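Local coordinates for protein phenol hydroxylase component phN (Pseudomonas stutzeri, PDB 3U52) that probably hydroxylates phenol and related aromatics with dioxygen at a carboxylate-bound diiron site, as the large subunit of a bacterial multicomponent monooxygenase, at residues K154-L159 and K493-I498; Q86-S89 and Y93-A96; R183-F188 and P444-Q449; D181-S184 and E189-T192; H419-I422 and E427-H430. All blocks are in the same frame, centred on the assembly; numbering follows the deposited sequence.

Contact 1 (K154-L159 and K493-I498). With CU (copper (II) ion), chain J.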
# COMPACT_ATOMS: atom_id res chain seq x y z
N LYS A 154 -14.51 -14.62 4.75
CA LYS A 154 -15.78 -14.28 4.09
C LYS A 154 -16.20 -15.22 2.96
O LYS A 154 -17.40 -15.24 2.59
CB LYS A 154 -15.73 -12.86 3.55
CG LYS A 154 -15.41 -11.87 4.68
CD LYS A 154 -15.46 -10.43 4.20
CE LYS A 154 -14.92 -9.53 5.28
NZ LYS A 154 -15.17 -8.09 4.93
N HIS A 155 -15.25 -15.96 2.39
CA HIS A 155 -15.54 -16.71 1.15
C HIS A 155 -15.34 -18.22 1.26
O HIS A 155 -15.69 -18.95 0.31
CB HIS A 155 -14.70 -16.17 -0.01
CG HIS A 155 -15.12 -14.80 -0.45
ND1 HIS A 155 -16.23 -14.59 -1.25
CD2 HIS A 155 -14.64 -13.57 -0.13
CE1 HIS A 155 -16.42 -13.29 -1.41
NE2 HIS A 155 -15.45 -12.65 -0.77
N PHE A 156 -14.71 -18.66 2.35
CA PHE A 156 -14.36 -20.08 2.56
C PHE A 156 -14.73 -20.55 3.98
O PHE A 156 -14.88 -19.73 4.87
CB PHE A 156 -12.85 -20.33 2.28
CG PHE A 156 -12.44 -20.04 0.84
CD1 PHE A 156 -12.63 -20.99 -0.17
CD2 PHE A 156 -11.92 -18.79 0.50
CE1 PHE A 156 -12.28 -20.71 -1.51
CE2 PHE A 156 -11.54 -18.49 -0.82
CZ PHE A 156 -11.71 -19.45 -1.83
N ASN A 157 -14.88 -21.86 4.18
CA ASN A 157 -15.40 -22.37 5.46
C ASN A 157 -14.20 -22.71 6.32
O ASN A 157 -13.09 -22.71 5.83
CB ASN A 157 -16.34 -23.56 5.23
CG ASN A 157 -17.70 -23.13 4.60
OD1 ASN A 157 -18.26 -22.12 5.01
ND2 ASN A 157 -18.18 -23.88 3.60
N GLY A 158 -14.40 -22.92 7.61
CA GLY A 158 -13.36 -23.43 8.47
C GLY A 158 -12.42 -22.38 9.05
O GLY A 158 -11.51 -22.72 9.81
N LEU A 159 -12.63 -21.10 8.75
CA LEU A 159 -11.75 -20.04 9.24
C LEU A 159 -12.45 -19.20 10.30
O LEU A 159 -11.88 -18.25 10.80
CB LEU A 159 -11.31 -19.11 8.07
CG LEU A 159 -10.37 -19.76 7.07
CD1 LEU A 159 -10.90 -19.65 5.68
CD2 LEU A 159 -9.03 -19.09 7.17
N LYS A 493 -17.73 -26.49 -4.45
CA LYS A 493 -18.84 -25.91 -5.23
C LYS A 493 -18.73 -24.39 -5.46
O LYS A 493 -18.98 -23.90 -6.56
CB LYS A 493 -20.18 -26.28 -4.54
CG LYS A 493 -20.37 -27.86 -4.51
CD LYS A 493 -21.67 -28.33 -3.80
CE LYS A 493 -21.99 -29.79 -4.22
NZ LYS A 493 -23.47 -30.07 -4.08
N HIS A 494 -18.34 -23.65 -4.42
CA HIS A 494 -18.14 -22.21 -4.51
C HIS A 494 -16.93 -21.89 -5.41
O HIS A 494 -17.01 -21.00 -6.28
CB HIS A 494 -17.95 -21.67 -3.09
CG HIS A 494 -18.07 -20.19 -3.00
ND1 HIS A 494 -19.28 -19.53 -3.12
CD2 HIS A 494 -17.14 -19.23 -2.76
CE1 HIS A 494 -19.09 -18.23 -3.00
NE2 HIS A 494 -17.80 -18.02 -2.77
N TRP A 495 -15.84 -22.64 -5.27
CA TRP A 495 -14.73 -22.47 -6.17
C TRP A 495 -15.14 -22.72 -7.63
O TRP A 495 -14.85 -21.89 -8.49
CB TRP A 495 -13.57 -23.38 -5.83
CG TRP A 495 -12.32 -23.08 -6.61
CD1 TRP A 495 -11.70 -23.89 -7.51
CD2 TRP A 495 -11.53 -21.86 -6.54
NE1 TRP A 495 -10.57 -23.26 -8.00
CE2 TRP A 495 -10.44 -22.03 -7.41
CE3 TRP A 495 -11.64 -20.68 -5.78
CZ2 TRP A 495 -9.46 -21.03 -7.59
CZ3 TRP A 495 -10.67 -19.69 -5.95
CH2 TRP A 495 -9.61 -19.86 -6.86
N LEU A 496 -15.81 -23.84 -7.90
CA LEU A 496 -16.21 -24.17 -9.27
C LEU A 496 -17.16 -23.10 -9.85
O LEU A 496 -17.15 -22.84 -11.04
CB LEU A 496 -16.81 -25.58 -9.36
CG LEU A 496 -15.86 -26.78 -9.17
CD1 LEU A 496 -16.65 -28.08 -8.97
CD2 LEU A 496 -14.97 -26.97 -10.33
N SER A 497 -17.93 -22.44 -9.01
CA SER A 497 -18.77 -21.37 -9.51
C SER A 497 -18.03 -20.02 -9.65
O SER A 497 -18.30 -19.27 -10.57
CB SER A 497 -20.09 -21.30 -8.75
OG SER A 497 -19.99 -20.49 -7.61
N ILE A 498 -17.07 -19.74 -8.76
CA ILE A 498 -16.15 -18.62 -8.93
C ILE A 498 -15.45 -18.76 -10.28
O ILE A 498 -15.32 -17.77 -10.99
CB ILE A 498 -15.08 -18.54 -7.79
CG1 ILE A 498 -15.66 -17.90 -6.54
CG2 ILE A 498 -13.80 -17.79 -8.23
CD1 ILE A 498 -14.75 -18.07 -5.30
CU CU J . -17.08 -16.33 -2.02

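Contact 2 (Q86-S89 and Y93-A96)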
# COMPACT_ATOMS: atom_id res chain seq x y z
N GLN A 86 -9.91 -15.02 -5.65
CA GLN A 86 -10.22 -15.69 -6.91
C GLN A 86 -8.98 -16.09 -7.70
O GLN A 86 -9.07 -16.91 -8.61
CB GLN A 86 -11.19 -14.86 -7.74
CG GLN A 86 -12.52 -14.53 -6.98
CD GLN A 86 -13.48 -13.74 -7.84
OE1 GLN A 86 -13.06 -13.16 -8.86
NE2 GLN A 86 -14.74 -13.67 -7.43
N ASN A 87 -7.83 -15.54 -7.33
CA ASN A 87 -6.58 -15.80 -8.07
C ASN A 87 -5.66 -16.84 -7.45
O ASN A 87 -4.59 -17.09 -8.00
CB ASN A 87 -5.81 -14.50 -8.29
CG ASN A 87 -6.62 -13.48 -9.07
OD1 ASN A 87 -6.54 -12.27 -8.82
ND2 ASN A 87 -7.40 -13.96 -10.02
N ILE A 88 -6.08 -17.49 -6.38
CA ILE A 88 -5.30 -18.60 -5.85
C ILE A 88 -5.33 -19.78 -6.83
O ILE A 88 -6.18 -19.84 -7.72
CB ILE A 88 -5.74 -19.05 -4.40
CG1 ILE A 88 -7.21 -19.47 -4.35
CG2 ILE A 88 -5.38 -17.95 -3.33
CD1 ILE A 88 -7.65 -20.02 -2.98
N SER A 89 -4.38 -20.69 -6.69
CA SER A 89 -4.24 -21.84 -7.61
C SER A 89 -5.52 -22.73 -7.64
O SER A 89 -5.97 -23.13 -8.73
CB SER A 89 -3.01 -22.66 -7.23
OG SER A 89 -3.07 -22.99 -5.84
N TYR A 93 -6.15 -25.09 -1.59
CA TYR A 93 -5.08 -24.32 -0.93
C TYR A 93 -5.57 -23.68 0.35
O TYR A 93 -4.79 -23.52 1.29
CB TYR A 93 -4.52 -23.22 -1.89
CG TYR A 93 -3.65 -22.18 -1.16
CD1 TYR A 93 -2.28 -22.42 -0.90
CD2 TYR A 93 -4.20 -20.99 -0.70
CE1 TYR A 93 -1.50 -21.47 -0.23
CE2 TYR A 93 -3.44 -20.05 -0.03
CZ TYR A 93 -2.11 -20.27 0.19
OH TYR A 93 -1.42 -19.29 0.89
N VAL A 94 -6.85 -23.28 0.41
CA VAL A 94 -7.34 -22.53 1.56
C VAL A 94 -7.28 -23.41 2.86
O VAL A 94 -7.18 -22.88 3.97
CB VAL A 94 -8.72 -21.96 1.31
CG1 VAL A 94 -9.24 -21.13 2.52
CG2 VAL A 94 -8.69 -21.11 0.02
N ASN A 95 -7.26 -24.73 2.69
CA ASN A 95 -7.06 -25.63 3.83
C ASN A 95 -5.77 -25.43 4.63
O ASN A 95 -5.77 -25.64 5.83
CB ASN A 95 -7.29 -27.06 3.39
CG ASN A 95 -8.74 -27.26 2.92
OD1 ASN A 95 -9.65 -27.29 3.73
ND2 ASN A 95 -8.95 -27.31 1.62
N ALA A 96 -4.73 -24.96 3.96
CA ALA A 96 -3.50 -24.59 4.62
C ALA A 96 -3.78 -23.39 5.51
O ALA A 96 -3.23 -23.32 6.60
CB ALA A 96 -2.48 -24.25 3.63

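Contact 3 (R183-F188 and P444-Q449)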
# COMPACT_ATOMS: atom_id res chain seq x y z
N ARG A 183 4.99 -21.76 28.47
CA ARG A 183 4.56 -20.66 29.36
C ARG A 183 4.37 -21.09 30.85
O ARG A 183 4.44 -20.27 31.76
CB ARG A 183 3.29 -20.07 28.85
CG ARG A 183 3.46 -19.28 27.53
CD ARG A 183 2.35 -18.28 27.44
NE ARG A 183 1.08 -18.93 27.17
CZ ARG A 183 -0.12 -18.51 27.57
NH1 ARG A 183 -1.21 -19.20 27.23
NH2 ARG A 183 -0.24 -17.44 28.35
N SER A 184 4.16 -22.38 31.10
CA SER A 184 4.16 -22.84 32.46
C SER A 184 5.55 -23.05 33.05
O SER A 184 5.70 -23.17 34.27
CB SER A 184 3.29 -24.06 32.58
OG SER A 184 3.82 -25.12 31.83
N ALA A 185 6.55 -23.16 32.17
CA ALA A 185 7.94 -23.35 32.53
C ALA A 185 8.46 -21.99 33.09
O ALA A 185 7.78 -20.96 32.94
CB ALA A 185 8.74 -23.76 31.31
N GLY A 186 9.61 -22.00 33.75
CA GLY A 186 10.24 -20.72 34.16
C GLY A 186 10.78 -19.92 32.96
O GLY A 186 10.68 -20.37 31.78
N PRO A 187 11.31 -18.71 33.24
CA PRO A 187 11.73 -17.77 32.19
C PRO A 187 12.93 -18.21 31.32
O PRO A 187 12.90 -18.00 30.11
CB PRO A 187 12.04 -16.46 32.97
CG PRO A 187 12.30 -16.93 34.41
CD PRO A 187 11.46 -18.15 34.61
N PHE A 188 13.95 -18.83 31.90
CA PHE A 188 15.06 -19.35 31.09
C PHE A 188 14.65 -20.46 30.14
O PHE A 188 15.15 -20.52 28.99
CB PHE A 188 16.27 -19.73 31.95
CG PHE A 188 16.92 -18.53 32.64
CD1 PHE A 188 16.78 -18.36 34.00
CD2 PHE A 188 17.68 -17.62 31.92
CE1 PHE A 188 17.37 -17.26 34.65
CE2 PHE A 188 18.27 -16.50 32.54
CZ PHE A 188 18.10 -16.33 33.92
N PRO A 444 7.27 -35.98 35.34
CA PRO A 444 5.96 -36.59 35.27
C PRO A 444 4.86 -35.75 35.87
O PRO A 444 3.75 -35.80 35.35
CB PRO A 444 6.12 -37.96 36.01
CG PRO A 444 7.41 -37.88 36.74
CD PRO A 444 8.25 -36.76 36.13
N GLU A 445 5.16 -35.02 36.96
CA GLU A 445 4.18 -34.19 37.70
C GLU A 445 3.50 -33.17 36.78
O GLU A 445 2.34 -32.75 37.01
CB GLU A 445 4.87 -33.44 38.85
CG GLU A 445 5.56 -34.37 39.93
CD GLU A 445 6.97 -34.91 39.52
OE1 GLU A 445 7.36 -35.99 40.07
OE2 GLU A 445 7.70 -34.29 38.69
N LYS A 446 4.24 -32.74 35.76
CA LYS A 446 3.71 -31.81 34.79
C LYS A 446 2.82 -32.53 33.78
O LYS A 446 1.65 -32.20 33.65
CB LYS A 446 4.89 -31.06 34.12
CG LYS A 446 4.48 -30.03 33.09
CD LYS A 446 5.70 -29.09 32.73
CE LYS A 446 5.16 -27.91 31.97
NZ LYS A 446 6.15 -26.82 31.77
N TYR A 447 3.36 -33.55 33.10
CA TYR A 447 2.61 -34.22 32.02
C TYR A 447 1.33 -35.01 32.41
O TYR A 447 0.42 -35.16 31.57
CB TYR A 447 3.54 -35.06 31.11
CG TYR A 447 4.46 -34.10 30.50
CD1 TYR A 447 4.00 -33.23 29.50
CD2 TYR A 447 5.78 -33.96 31.01
CE1 TYR A 447 4.87 -32.24 28.97
CE2 TYR A 447 6.64 -33.00 30.52
CZ TYR A 447 6.17 -32.14 29.51
OH TYR A 447 7.04 -31.20 29.09
N ILE A 448 1.25 -35.47 33.66
CA ILE A 448 0.01 -36.13 34.12
C ILE A 448 -1.18 -35.18 34.20
O ILE A 448 -2.34 -35.64 34.33
CB ILE A 448 0.18 -36.90 35.51
CG1 ILE A 448 0.38 -35.89 36.67
CG2 ILE A 448 1.28 -37.93 35.37
CD1 ILE A 448 0.58 -36.51 38.07
N GLN A 449 -0.92 -33.86 34.08
CA GLN A 449 -2.00 -32.88 34.06
C GLN A 449 -2.67 -32.66 32.73
O GLN A 449 -3.79 -32.09 32.67
CB GLN A 449 -1.51 -31.54 34.52
CG GLN A 449 -1.05 -31.46 35.94
CD GLN A 449 -0.27 -30.17 36.16
OE1 GLN A 449 -0.83 -29.09 36.03
NE2 GLN A 449 1.01 -30.28 36.47

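Contact 4 (D181-S184 and E189-T192)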
# COMPACT_ATOMS: atom_id res chain seq x y z
N ASP A 181 3.14 -25.68 27.70
CA ASP A 181 4.34 -26.26 28.32
C ASP A 181 5.38 -25.17 28.51
O ASP A 181 5.87 -24.95 29.62
CB ASP A 181 4.80 -27.44 27.44
CG ASP A 181 5.92 -28.30 28.05
OD1 ASP A 181 6.67 -27.85 28.92
OD2 ASP A 181 6.08 -29.45 27.57
N ALA A 182 5.67 -24.40 27.43
CA ALA A 182 6.66 -23.30 27.52
C ALA A 182 6.25 -22.19 28.51
O ALA A 182 7.08 -21.73 29.28
CB ALA A 182 6.93 -22.68 26.10
N ARG A 183 4.99 -21.76 28.47
CA ARG A 183 4.56 -20.66 29.36
C ARG A 183 4.37 -21.09 30.85
O ARG A 183 4.44 -20.27 31.76
CB ARG A 183 3.29 -20.07 28.85
CG ARG A 183 3.46 -19.28 27.53
CD ARG A 183 2.35 -18.28 27.44
NE ARG A 183 1.08 -18.93 27.17
CZ ARG A 183 -0.12 -18.51 27.57
NH1 ARG A 183 -1.21 -19.20 27.23
NH2 ARG A 183 -0.24 -17.44 28.35
N SER A 184 4.16 -22.38 31.10
CA SER A 184 4.16 -22.84 32.46
C SER A 184 5.55 -23.05 33.05
O SER A 184 5.70 -23.17 34.27
CB SER A 184 3.29 -24.06 32.58
OG SER A 184 3.82 -25.12 31.83
N GLU A 189 13.79 -21.35 30.62
CA GLU A 189 13.31 -22.45 29.75
C GLU A 189 12.38 -21.87 28.68
O GLU A 189 12.48 -22.24 27.51
CB GLU A 189 12.61 -23.57 30.53
CG GLU A 189 12.20 -24.74 29.61
CD GLU A 189 11.57 -25.91 30.34
OE1 GLU A 189 11.22 -26.87 29.64
OE2 GLU A 189 11.43 -25.92 31.58
N PHE A 190 11.55 -20.90 29.07
CA PHE A 190 10.68 -20.24 28.07
C PHE A 190 11.55 -19.69 26.93
O PHE A 190 11.29 -19.96 25.73
CB PHE A 190 9.81 -19.13 28.67
CG PHE A 190 8.97 -18.37 27.64
CD1 PHE A 190 7.77 -18.89 27.17
CD2 PHE A 190 9.42 -17.18 27.10
CE1 PHE A 190 7.00 -18.20 26.21
CE2 PHE A 190 8.67 -16.49 26.15
CZ PHE A 190 7.46 -17.01 25.71
N LEU A 191 12.59 -18.93 27.29
CA LEU A 191 13.49 -18.39 26.26
C LEU A 191 14.22 -19.48 25.45
O LEU A 191 14.36 -19.39 24.21
CB LEU A 191 14.46 -17.38 26.88
CG LEU A 191 14.21 -15.89 26.58
CD1 LEU A 191 12.79 -15.41 26.08
CD2 LEU A 191 14.79 -15.06 27.67
N THR A 192 14.66 -20.54 26.13
CA THR A 192 15.36 -21.61 25.42
C THR A 192 14.43 -22.32 24.46
O THR A 192 14.85 -22.72 23.36
CB THR A 192 16.05 -22.60 26.40
OG1 THR A 192 17.03 -21.86 27.15
CG2 THR A 192 16.75 -23.74 25.63

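Contact 5 (H419-I422 and E427-H430)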
# COMPACT_ATOMS: atom_id res chain seq x y z
N HIS A 419 5.06 -47.06 19.52
CA HIS A 419 4.38 -46.95 20.84
C HIS A 419 5.33 -47.31 21.98
O HIS A 419 6.13 -48.26 21.86
CB HIS A 419 3.08 -47.80 20.87
CG HIS A 419 2.46 -47.96 22.24
ND1 HIS A 419 2.81 -48.98 23.10
CD2 HIS A 419 1.55 -47.20 22.91
CE1 HIS A 419 2.14 -48.84 24.24
NE2 HIS A 419 1.36 -47.78 24.14
N ARG A 420 5.24 -46.53 23.08
CA ARG A 420 5.91 -46.85 24.35
C ARG A 420 4.90 -46.67 25.47
O ARG A 420 3.93 -45.86 25.34
CB ARG A 420 7.11 -45.93 24.59
CG ARG A 420 8.17 -45.93 23.52
CD ARG A 420 8.91 -47.27 23.44
NE ARG A 420 9.92 -47.21 22.37
CZ ARG A 420 9.77 -47.69 21.13
NH1 ARG A 420 8.66 -48.31 20.72
NH2 ARG A 420 10.76 -47.55 20.27
N GLN A 421 5.08 -47.42 26.57
CA GLN A 421 4.19 -47.26 27.74
C GLN A 421 4.96 -47.49 29.01
O GLN A 421 6.00 -48.17 29.02
CB GLN A 421 2.92 -48.15 27.69
CG GLN A 421 3.08 -49.64 28.01
CD GLN A 421 1.77 -50.38 27.92
OE1 GLN A 421 1.45 -50.94 26.87
NE2 GLN A 421 0.98 -50.35 28.99
N ILE A 422 4.47 -46.89 30.07
CA ILE A 422 5.17 -46.90 31.33
C ILE A 422 4.11 -47.01 32.42
O ILE A 422 2.93 -46.83 32.15
CB ILE A 422 6.09 -45.63 31.39
CG1 ILE A 422 7.59 -45.97 31.54
CG2 ILE A 422 5.45 -44.42 32.11
CD1 ILE A 422 8.21 -45.95 32.99
N GLU A 427 -0.34 -45.80 37.78
CA GLU A 427 -1.18 -45.43 36.63
C GLU A 427 -0.40 -45.73 35.35
O GLU A 427 0.80 -45.71 35.38
CB GLU A 427 -1.53 -43.92 36.67
CG GLU A 427 -2.58 -43.48 37.78
CD GLU A 427 -4.00 -43.86 37.43
OE1 GLU A 427 -4.31 -44.01 36.21
OE2 GLU A 427 -4.85 -44.04 38.35
N ARG A 428 -1.05 -45.98 34.23
CA ARG A 428 -0.32 -46.34 33.01
C ARG A 428 -0.38 -45.11 32.10
O ARG A 428 -1.41 -44.42 32.07
CB ARG A 428 -0.96 -47.52 32.29
CG ARG A 428 -1.25 -48.78 33.21
CD ARG A 428 -1.68 -49.96 32.34
NE ARG A 428 -1.82 -51.14 33.18
CZ ARG A 428 -0.80 -51.90 33.61
NH1 ARG A 428 0.44 -51.65 33.25
NH2 ARG A 428 -1.06 -52.93 34.39
N TYR A 429 0.69 -44.86 31.37
CA TYR A 429 0.77 -43.69 30.45
C TYR A 429 1.39 -44.21 29.18
O TYR A 429 2.22 -45.12 29.25
CB TYR A 429 1.62 -42.55 31.00
CG TYR A 429 1.00 -42.00 32.26
CD1 TYR A 429 -0.08 -41.13 32.21
CD2 TYR A 429 1.47 -42.43 33.51
CE1 TYR A 429 -0.70 -40.66 33.42
CE2 TYR A 429 0.86 -42.01 34.70
CZ TYR A 429 -0.23 -41.14 34.64
OH TYR A 429 -0.76 -40.70 35.81
N HIS A 430 1.00 -43.60 28.06
CA HIS A 430 1.43 -44.03 26.72
C HIS A 430 2.02 -42.85 25.91
O HIS A 430 1.59 -41.68 26.06
CB HIS A 430 0.25 -44.62 25.94
CG HIS A 430 -0.41 -45.76 26.66
ND1 HIS A 430 -0.11 -47.08 26.40
CD2 HIS A 430 -1.26 -45.77 27.72
CE1 HIS A 430 -0.81 -47.86 27.22
NE2 HIS A 430 -1.51 -47.09 28.03
O HOH W 1 1.89 -49.48 31.41

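Contact 1 (K154-L159 and K493-I498)
The chain leaving helix 125-155 through His155 and Phe156 runs past the C-terminal helix 490-498, which carries His494 and Trp495, and the backbones stay apart, with 8.3 Å between Phe156 CA and His494 CA. A copper ion bridges the two segments between the rings of His155 and His494. It is bound by His155 ND1 at 2.1 Å and by His494 NE2 at 2.0 Å. The two nitrogens face each other across the metal almost in line, at about 177°, and the imidazole planes are turned by only some 27°. His494 has CG anti to its backbone N (chi1 -166°), which carries the ring off the helix toward the other segment. Its CD2 then lies 3.4 Å from His155 O, so the carbon next to the coordinating nitrogen rests against the carbonyl of the opposite ligand. The result is a two-histidine metal site joining distant parts of the sequence: one ligand comes from the end of a helix whose earlier residues Glu138 and His141 bind iron, the other from the last helix of the modelled chain. His85 stacks on the His155 ring, and apolar side chains of another protein chain pack against both ligands. Beside the metal the contact turns apolar. Phe156 brings CZ, at the edge of its ring, to 4.1 Å from Trp495 CE3 on the six-membered ring of the indole. Within helix 490-498 the bond from Ile498 N to His494 O, 2.8 Å long, fixes the backbone turn that bears the copper ligand.

Contact 2 (Q86-S89 and Y93-A96)
Helix 94-103, in the hydroxylase family region, is preceded by a loop that turns back toward it, and Ile88 of that loop packs against Tyr93 and Val94, near the beginning of the helix. The two branches of the isoleucine divide the work. CD1, at the end of the longer one, meets Val94 CG2 at 3.4 Å, a methyl-to-methyl approach tighter than usual van der Waals contact. CG2 lies 4.2 Å from Tyr93 CD2, approaching the ring obliquely. Ile88 has CG1 between its backbone N and carbonyl carbon (chi1 59°), which sends CD1 to the valine while CG2 serves the tyrosine. Its side chain crosses both partners at about a right angle. Ser89 adds a looser touch, its OG 4.2 Å from Tyr93 CB. The polar ends are engaged by another part of the chain: Tyr93 OH is hydrogen-bonded to Asp219 and Ser89 OG to Asn217. Trp495 of the C-terminal helix lies against Ile88 as well. With only carbons carrying the meeting of Ile88 with its two partners, its hold depends on shape and on exclusion of water, while the hydroxyl bond to Asp219 probably helps hold the orientation of the tyrosine ring.

Contact 3 (R183-F188 and P444-Q449)
Lys446 reaches Ser184 end-on, its NZ giving a hydrogen bond of 2.9 Å to Ser184 OG. The whole side chain is extended, starting with CG anti to the backbone N (chi1 -179°), and this full length is what spans the 9.3 Å between Ser184 CA and Lys446 CA. Its last carbon also closes in, with CE 3.1 Å from Ser184 OG, and the ammonium lies 4.0 Å from Ala185 CB. NZ also forms a salt bridge with Asp181, one helical turn before Ser184. The serine hydroxyl is hydrogen-bonded to Asp180 O as well, so OG has a partner besides the lysine. Next to the lysine, Tyr447 OH bonds to the other carboxylate oxygen of Asp181. Farther out, Gln449 is tied back to Glu445 by a nearly straight bond (170°) from NE2 to Glu445 O, 2.9 Å long, with the acceptor close to the amide plane. Chains of two other proteins pack on the lysine, whose buried ammonium is probably neutralised by Asp181, with Ser184 OG as a further acceptor. The pairing docks a short helix of the YHS family region on the end of helix 173-184, beside the turn into helix 187-216, which supplies the iron ligand Glu199.

Contact 4 (D181-S184 and E189-T192)
Apolar contact comes first: Phe190 packs its ring against Ala182 and the stem of Arg183. Its CD1 is 4.0 Å from Ala182 CB, and CE1 is 3.9 Å from Arg183 CG. The arginine runs beside the phenylalanine in the same direction, with its guanidinium plane 74° from the ring, so the aliphatic stem makes the contact while the charged end is hydrogen-bonded to a polar side chain of another protein chain. With CG anti to N (chi1 176°), the Phe190 ring leans alongside that stem. The backbone takes part too, since Ala182 O lies near the plane of the ring at its edge, 3.6 Å from Phe190 CD1. Only 5.1 Å separates Ala182 CA from Phe190 CA. Replacing Phe190 by alanine takes away the ring beside the Arg183 stem and is likely to open a gap next to Ala182. Charges form a separate group: Asp181 OD1 and Glu189 OE1 stand 4.7 Å apart, and Lys264 makes a salt bridge to each, which probably offsets their repulsion. The contact lies at the turn between consecutive helices 173-184 and 187-216, with Trp261 and Trp265 of helix 254-283 packed against it and Gln113 of helix 105-121 touching Arg183.

Contact 5 (H419-I422 and E427-H430)
His419 and His430 share a hydrogen bond, 2.8 Å from NE2 of the first to ND1 of the second and nearly straight at 166°; either may be the donor. The rings meet rim to rim. Backbone bonds join the hydrogen-bonded antiparallel pair, with Ile422 N to Tyr429 O at 3.0 Å and Tyr429 N to Ile422 O at 3.1 Å. A water bridges the strands, accepting from Gln421 NE2 (2.7 Å) and Arg428 NH1 and donating to Ile422 O. Gln421 NE2 also bonds to a polar side chain of another protein chain, where Arg428 NE finds an acidic partner for a salt bridge. His430 NE2 bonds to the backbone of another protein chain, so its ring is held at both nitrogens. With an alanine in place of His419, the His430 ring would probably lose one of these holds, leaving ND1 without its mate. Packing follows: Gln421 lies alongside His430, its non-hydrogen-bonded partner, with CB 3.5 Å from His430 ND1 and the amide turned 58° from the ring. On the other face Ile422 CG2 comes 4.4 Å from Tyr429 CB. This hairpin leads to the zinc ligand Cys432 and helix 434-442, whose Phe440 meets the Tyr429 ring.

In the fold
Contacts 1 to 4 are buried, while contact 5, on a hairpin facing another protein, is partly so. Two clusters emerge, with contacts 1 and 2 on one side of the chain's centre and 3 and 4 on the opposite side; the centres of contacts 1 and 3 are about 41 Å apart. Within the first cluster, the two touch where Trp495 packs on Ile88 and Phe156 on Val94, yet contact 1 is held by a metal and contact 2 mainly by apolar side chains. In the second, contacts 3 and 4 share residues 183-184, one polar across family regions, the other largely apolar between successive helices. Ile448 and Tyr429 link contacts 3 and 5.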